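Local coordinates for protein predicted acetamidase/formamidase (PDB 3TKK) that probably hydrolyses carbon-nitrogen bonds, other than peptide bonds, in linear amides and binds zinc and calcium ions, at residues A[5-10]-A[21-26]; A[66-71]-A[209-214]. All coordinates share one frame; numbering follows the deposited sequence.

Interaction 1: A[5-10]-A[21-26]; sequences YSLSAD and KPAISV
Tyr5 lies across the end of Ile24 and beside Val26, and tracing its side chain outward shows how two β strands can pack through side chains alone. Its CB sits 3.9 Å from CD1 of Ile24, and CG of Tyr5 is almost as near to the same methyl, at 4.0 Å. One bond further, the partner changes. CD1 of the tyrosine lies 3.7 Å from Val26 CG1, and CE1, the next ring atom, stays 3.9 Å from the same Val26 CG1. Both methyls, Ile24 CD1 and Val26 CG1, approach the ring obliquely, and the phenol oxygen continues beyond them. With CG of Tyr5 opposite its carbonyl carbon (chi1 -54°), the ring runs alongside Val26, the two side chains passing in opposite senses. Ile24 meets it with an almost fully stretched chain: CG1 lies anti to the backbone N (chi1 -172°) and chi2 is also trans, which carries CD1 out to the root of the tyrosine.

The short strand axes are 9.8 Å apart and run at 150°, nearly antiparallel, a spacing that belongs to face-to-face sheet packing rather than to strand pairing. Within this chain, strand 4-7 is an outermost strand of a mixed sheet, where Tyr5 and Leu7 share backbone hydrogen bonds with strand 31-36; strand 24-27 belongs to a second sheet, beside strand 62-69. Between these layers the residues form an apolar filling, as in a β-sandwich.

Leu7 fills the other end. Its CD1 is placed 4.2 Å from Ala23 CB and equally far from Ile24 CG2, so a single methyl of the leucine bridges two consecutive residues. Leu7 and Ile24 slide past each other in opposite directions, and the leucine also touches Thr63 of strand 62-69.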
loop_
_atom_site.group_PDB
_atom_site.type_symbol
_atom_site.label_atom_id
_atom_site.label_comp_id
_atom_site.label_asym_id
_atom_site.label_seq_id
_atom_site.Cartn_x
_atom_site.Cartn_y
_atom_site.Cartn_z
ATOM N N TYR A 5 8.389 3.289 34.797
ATOM C CA TYR A 5 9.742 3.817 34.766
ATOM C C TYR A 5 9.963 4.805 33.628
ATOM O O TYR A 5 9.336 4.736 32.577
ATOM C CB TYR A 5 10.796 2.682 34.597
ATOM C CG TYR A 5 10.607 1.625 35.662
ATOM C CD1 TYR A 5 10.093 0.389 35.348
ATOM C CD2 TYR A 5 10.993 1.864 36.946
ATOM C CE1 TYR A 5 9.919 -0.600 36.308
ATOM C CE2 TYR A 5 10.804 0.899 37.957
ATOM C CZ TYR A 5 10.280 -0.345 37.622
ATOM O OH TYR A 5 10.098 -1.292 38.611
ATOM N N SER A 6 10.946 5.652 33.798
ATOM C CA SER A 6 11.374 6.539 32.711
ATOM C C SER A 6 12.769 6.141 32.274
ATOM O O SER A 6 13.647 5.912 33.106
ATOM C CB SER A 6 11.300 7.957 33.294
ATOM O OG SER A 6 12.318 8.718 32.724
ATOM N N LEU A 7 13.022 5.996 30.993
ATOM C CA LEU A 7 14.290 5.517 30.516
ATOM C C LEU A 7 14.827 6.632 29.580
ATOM O O LEU A 7 14.203 6.975 28.550
ATOM C CB LEU A 7 14.100 4.263 29.676
ATOM C CG LEU A 7 15.381 3.654 29.105
ATOM C CD1 LEU A 7 16.333 3.354 30.270
ATOM C CD2 LEU A 7 15.008 2.378 28.327
ATOM N N SER A 8 16.029 7.122 29.902
ATOM C CA SER A 8 16.556 8.253 29.188
ATOM C C SER A 8 17.432 7.800 27.999
ATOM O O SER A 8 17.922 6.667 27.950
ATOM C CB SER A 8 17.255 9.102 30.270
ATOM O OG SER A 8 18.217 9.944 29.713
ATOM N N ALA A 9 17.648 8.710 27.050
ATOM C CA ALA A 9 18.211 8.427 25.800
ATOM C C ALA A 9 19.723 8.170 25.842
ATOM O O ALA A 9 20.227 7.682 24.855
ATOM C CB ALA A 9 17.844 9.535 24.798
ATOM N N ASP A 10 20.348 8.378 27.007
ATOM C CA ASP A 10 21.729 8.035 27.233
ATOM C C ASP A 10 21.869 6.539 27.302
ATOM O O ASP A 10 22.982 6.078 27.214
ATOM C CB ASP A 10 22.399 8.693 28.464
ATOM C CG ASP A 10 21.555 8.641 29.735
ATOM O OD1 ASP A 10 20.322 8.463 29.703
ATOM O OD2 ASP A 10 22.126 8.916 30.826
ATOM N N LYS A 21 23.944 -5.365 26.896
ATOM C CA LYS A 21 23.418 -5.478 28.237
ATOM C C LYS A 21 22.189 -4.597 28.445
ATOM O O LYS A 21 22.168 -3.461 28.000
ATOM C CB LYS A 21 24.462 -4.944 29.225
ATOM C CG LYS A 21 25.728 -5.735 29.288
ATOM C CD LYS A 21 25.552 -6.994 30.064
ATOM C CE LYS A 21 25.556 -8.183 29.123
ATOM N NZ LYS A 21 26.518 -9.223 29.666
ATOM N N PRO A 22 21.222 -5.091 29.209
ATOM C CA PRO A 22 19.941 -4.444 29.491
ATOM C C PRO A 22 20.225 -3.134 30.197
ATOM O O PRO A 22 21.103 -3.043 31.098
ATOM C CB PRO A 22 19.277 -5.383 30.513
ATOM C CG PRO A 22 19.874 -6.682 30.293
ATOM C CD PRO A 22 21.320 -6.438 29.813
ATOM N N ALA A 23 19.500 -2.119 29.760
ATOM C CA ALA A 23 19.630 -0.769 30.374
ATOM C C ALA A 23 18.815 -0.831 31.638
ATOM O O ALA A 23 19.085 -0.127 32.613
ATOM C CB ALA A 23 19.064 0.335 29.408
ATOM N N ILE A 24 17.803 -1.685 31.612
ATOM C CA ILE A 24 16.866 -1.752 32.760
ATOM C C ILE A 24 16.058 -3.069 32.573
ATOM O O ILE A 24 15.936 -3.598 31.437
ATOM C CB ILE A 24 15.953 -0.543 32.789
ATOM C CG1 ILE A 24 15.124 -0.514 34.065
ATOM C CG2 ILE A 24 15.037 -0.448 31.485
ATOM C CD1 ILE A 24 14.161 0.816 34.107
ATOM N N SER A 25 15.681 -3.646 33.699
ATOM C CA SER A 25 14.756 -4.776 33.792
ATOM C C SER A 25 13.399 -4.334 34.316
ATOM O O SER A 25 13.323 -3.627 35.326
ATOM C CB SER A 25 15.291 -5.869 34.780
ATOM O OG SER A 25 16.290 -6.579 34.163
ATOM N N VAL A 26 12.338 -4.788 33.644
ATOM C CA VAL A 26 10.991 -4.494 34.025
ATOM C C VAL A 26 10.236 -5.853 33.954
ATOM O O VAL A 26 10.811 -6.899 33.499
ATOM C CB VAL A 26 10.344 -3.462 33.057
ATOM C CG1 VAL A 26 11.192 -2.160 32.959
ATOM C CG2 VAL A 26 10.159 -4.088 31.628
#

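Interaction 2: A[66-71]-A[209-214]; sequences IFVEGA and VEVIKG
Val68 and Val211 meet at the apolar centre, where CG1 of Val68 lies 3.5 Å from CG2 of Val211 as the two side chains slide past each other. That same CG2 of Val211 also rests 3.8 Å from the CB of Ala71, so one methyl touches both side chains. Val211 CG1, anti to its own backbone N (chi1 176°), reaches the turn instead and packs 3.8 Å from the CA of Ala71. To one flank, Val68 CG2 and Val209 CG2 meet tip to tip at 4.2 Å. Replacing Val211 with an alanine would probably open a gap under the turn and leave Val68 CG1 and Ala71 CB without their shared methyl partner.

Residues Val68 to Ala71 form a type II turn, with Gly70 at its third position, where the positive phi of 100° suits glycine. The turn presents Gly70 O to Lys213, whose NZ donates a 2.9 Å hydrogen bond nearly along the C=O axis. This ammonium group also forms a salt bridge with Asp75, so backbone and carboxylate share it at the polar edge.

The short segments 66-69 and 209-212 cross at 50°, the first on strand 62-69 of the smaller mixed sheet and the second on strand 203-212 of the larger one. Val26 of strand 24-27 touches both Val68 and Val209, Leu180 of strand 180-186 packs on Val209, and Leu77 of strand 76-86 adjoins Val68.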
loop_
_atom_site.group_PDB
_atom_site.type_symbol
_atom_site.label_atom_id
_atom_site.label_comp_id
_atom_site.label_asym_id
_atom_site.label_seq_id
_atom_site.Cartn_x
_atom_site.Cartn_y
_atom_site.Cartn_z
ATOM N N ILE A 66 15.536 -2.870 26.865
ATOM C CA ILE A 66 14.765 -3.184 28.052
ATOM C C ILE A 66 14.607 -4.715 28.191
ATOM O O ILE A 66 14.116 -5.392 27.278
ATOM C CB ILE A 66 13.384 -2.576 27.830
ATOM C CG1 ILE A 66 13.542 -1.049 27.621
ATOM C CG2 ILE A 66 12.390 -2.988 28.972
ATOM C CD1 ILE A 66 12.215 -0.382 26.882
ATOM N N PHE A 67 15.056 -5.252 29.313
ATOM C CA PHE A 67 14.880 -6.677 29.592
ATOM C C PHE A 67 13.541 -6.808 30.248
ATOM O O PHE A 67 13.257 -6.083 31.233
ATOM C CB PHE A 67 16.008 -7.126 30.523
ATOM C CG PHE A 67 16.029 -8.536 30.807
ATOM C CD1 PHE A 67 16.958 -9.401 30.152
ATOM C CD2 PHE A 67 15.125 -9.075 31.702
ATOM C CE1 PHE A 67 17.013 -10.753 30.453
ATOM C CE2 PHE A 67 15.130 -10.462 32.013
ATOM C CZ PHE A 67 16.109 -11.312 31.428
ATOM N N VAL A 68 12.698 -7.699 29.693
ATOM C CA VAL A 68 11.372 -7.856 30.183
ATOM C C VAL A 68 11.328 -9.209 30.852
ATOM O O VAL A 68 11.426 -10.202 30.201
ATOM C CB VAL A 68 10.312 -7.791 29.026
ATOM C CG1 VAL A 68 8.916 -8.125 29.584
ATOM C CG2 VAL A 68 10.379 -6.331 28.385
ATOM N N GLU A 69 11.194 -9.229 32.166
ATOM C CA GLU A 69 11.152 -10.498 32.912
ATOM C C GLU A 69 10.069 -11.447 32.428
ATOM O O GLU A 69 8.956 -11.024 32.356
ATOM C CB GLU A 69 10.986 -10.250 34.432
ATOM C CG GLU A 69 12.378 -9.911 35.004
ATOM C CD GLU A 69 12.425 -9.542 36.481
ATOM O OE1 GLU A 69 11.437 -9.673 37.232
ATOM O OE2 GLU A 69 13.514 -9.091 36.871
ATOM N N GLY A 70 10.416 -12.734 32.221
ATOM C CA GLY A 70 9.410 -13.789 31.905
ATOM C C GLY A 70 9.419 -14.035 30.403
ATOM O O GLY A 70 8.861 -15.049 29.911
ATOM N N ALA A 71 10.001 -13.120 29.638
ATOM C CA ALA A 71 9.911 -13.311 28.226
ATOM C C ALA A 71 10.926 -14.327 27.922
ATOM O O ALA A 71 12.082 -14.132 28.296
ATOM C CB ALA A 71 10.254 -11.898 27.428
ATOM N N VAL A 209 4.593 -2.949 28.282
ATOM C CA VAL A 209 5.027 -4.204 27.747
ATOM C C VAL A 209 4.225 -5.341 28.369
ATOM O O VAL A 209 3.945 -5.296 29.547
ATOM C CB VAL A 209 6.526 -4.486 27.954
ATOM C CG1 VAL A 209 7.427 -3.626 27.050
ATOM C CG2 VAL A 209 6.936 -4.284 29.501
ATOM N N GLU A 210 3.926 -6.390 27.578
ATOM C CA GLU A 210 3.353 -7.664 28.113
ATOM C C GLU A 210 3.972 -8.886 27.441
ATOM O O GLU A 210 4.074 -8.917 26.242
ATOM C CB GLU A 210 1.893 -7.757 27.815
ATOM C CG GLU A 210 1.093 -6.831 28.674
ATOM C CD GLU A 210 -0.397 -7.092 28.536
ATOM O OE1 GLU A 210 -0.847 -8.165 27.964
ATOM O OE2 GLU A 210 -1.110 -6.215 29.030
ATOM N N VAL A 211 4.280 -9.894 28.224
ATOM C CA VAL A 211 4.754 -11.149 27.665
ATOM C C VAL A 211 3.499 -12.001 27.325
ATOM O O VAL A 211 2.620 -12.176 28.165
ATOM C CB VAL A 211 5.670 -11.820 28.686
ATOM C CG1 VAL A 211 6.101 -13.176 28.185
ATOM C CG2 VAL A 211 6.850 -10.897 28.911
ATOM N N ILE A 212 3.379 -12.438 26.081
ATOM C CA ILE A 212 2.318 -13.396 25.685
ATOM C C ILE A 212 2.889 -14.776 25.538
ATOM O O ILE A 212 3.904 -14.947 24.838
ATOM C CB ILE A 212 1.762 -13.079 24.284
ATOM C CG1 ILE A 212 1.131 -11.645 24.188
ATOM C CG2 ILE A 212 0.848 -14.207 23.853
ATOM C CD1 ILE A 212 0.182 -11.364 25.254
ATOM N N LYS A 213 2.256 -15.765 26.185
ATOM C CA LYS A 213 2.618 -17.191 26.073
ATOM C C LYS A 213 1.715 -18.026 25.145
ATOM O O LYS A 213 0.538 -17.743 24.978
ATOM C CB LYS A 213 2.612 -17.857 27.476
ATOM C CG LYS A 213 3.335 -17.059 28.555
ATOM C CD LYS A 213 4.794 -17.374 28.419
ATOM C CE LYS A 213 5.579 -17.034 29.665
ATOM N NZ LYS A 213 7.015 -17.186 29.415
ATOM N N GLY A 214 2.263 -19.063 24.536
ATOM C CA GLY A 214 1.472 -19.851 23.607
ATOM C C GLY A 214 0.996 -19.209 22.289
ATOM O O GLY A 214 0.017 -19.683 21.681
#

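How the interactions relate
From the N terminus, strand 4-7 comes first, and interaction 1 closes the short loop through residues 11-20 when the chain returns as strand 24-27. Strand 62-69 follows in the same sheet, and interaction 2 then closes a far longer loop, 72-208, which carries the calcium ligands Asn157 and Asp159 and the shared ligand Asp184. The loops lie in series, neither nested nor crossed. Each contact joins a strand of the nine-stranded sheet to the smaller mixed sheet. Within the latter they are linked by probable backbone hydrogen bonds, Ile24 O to Phe67 N at 2.8 Å and Val26 O to Glu69 N at 2.7 Å.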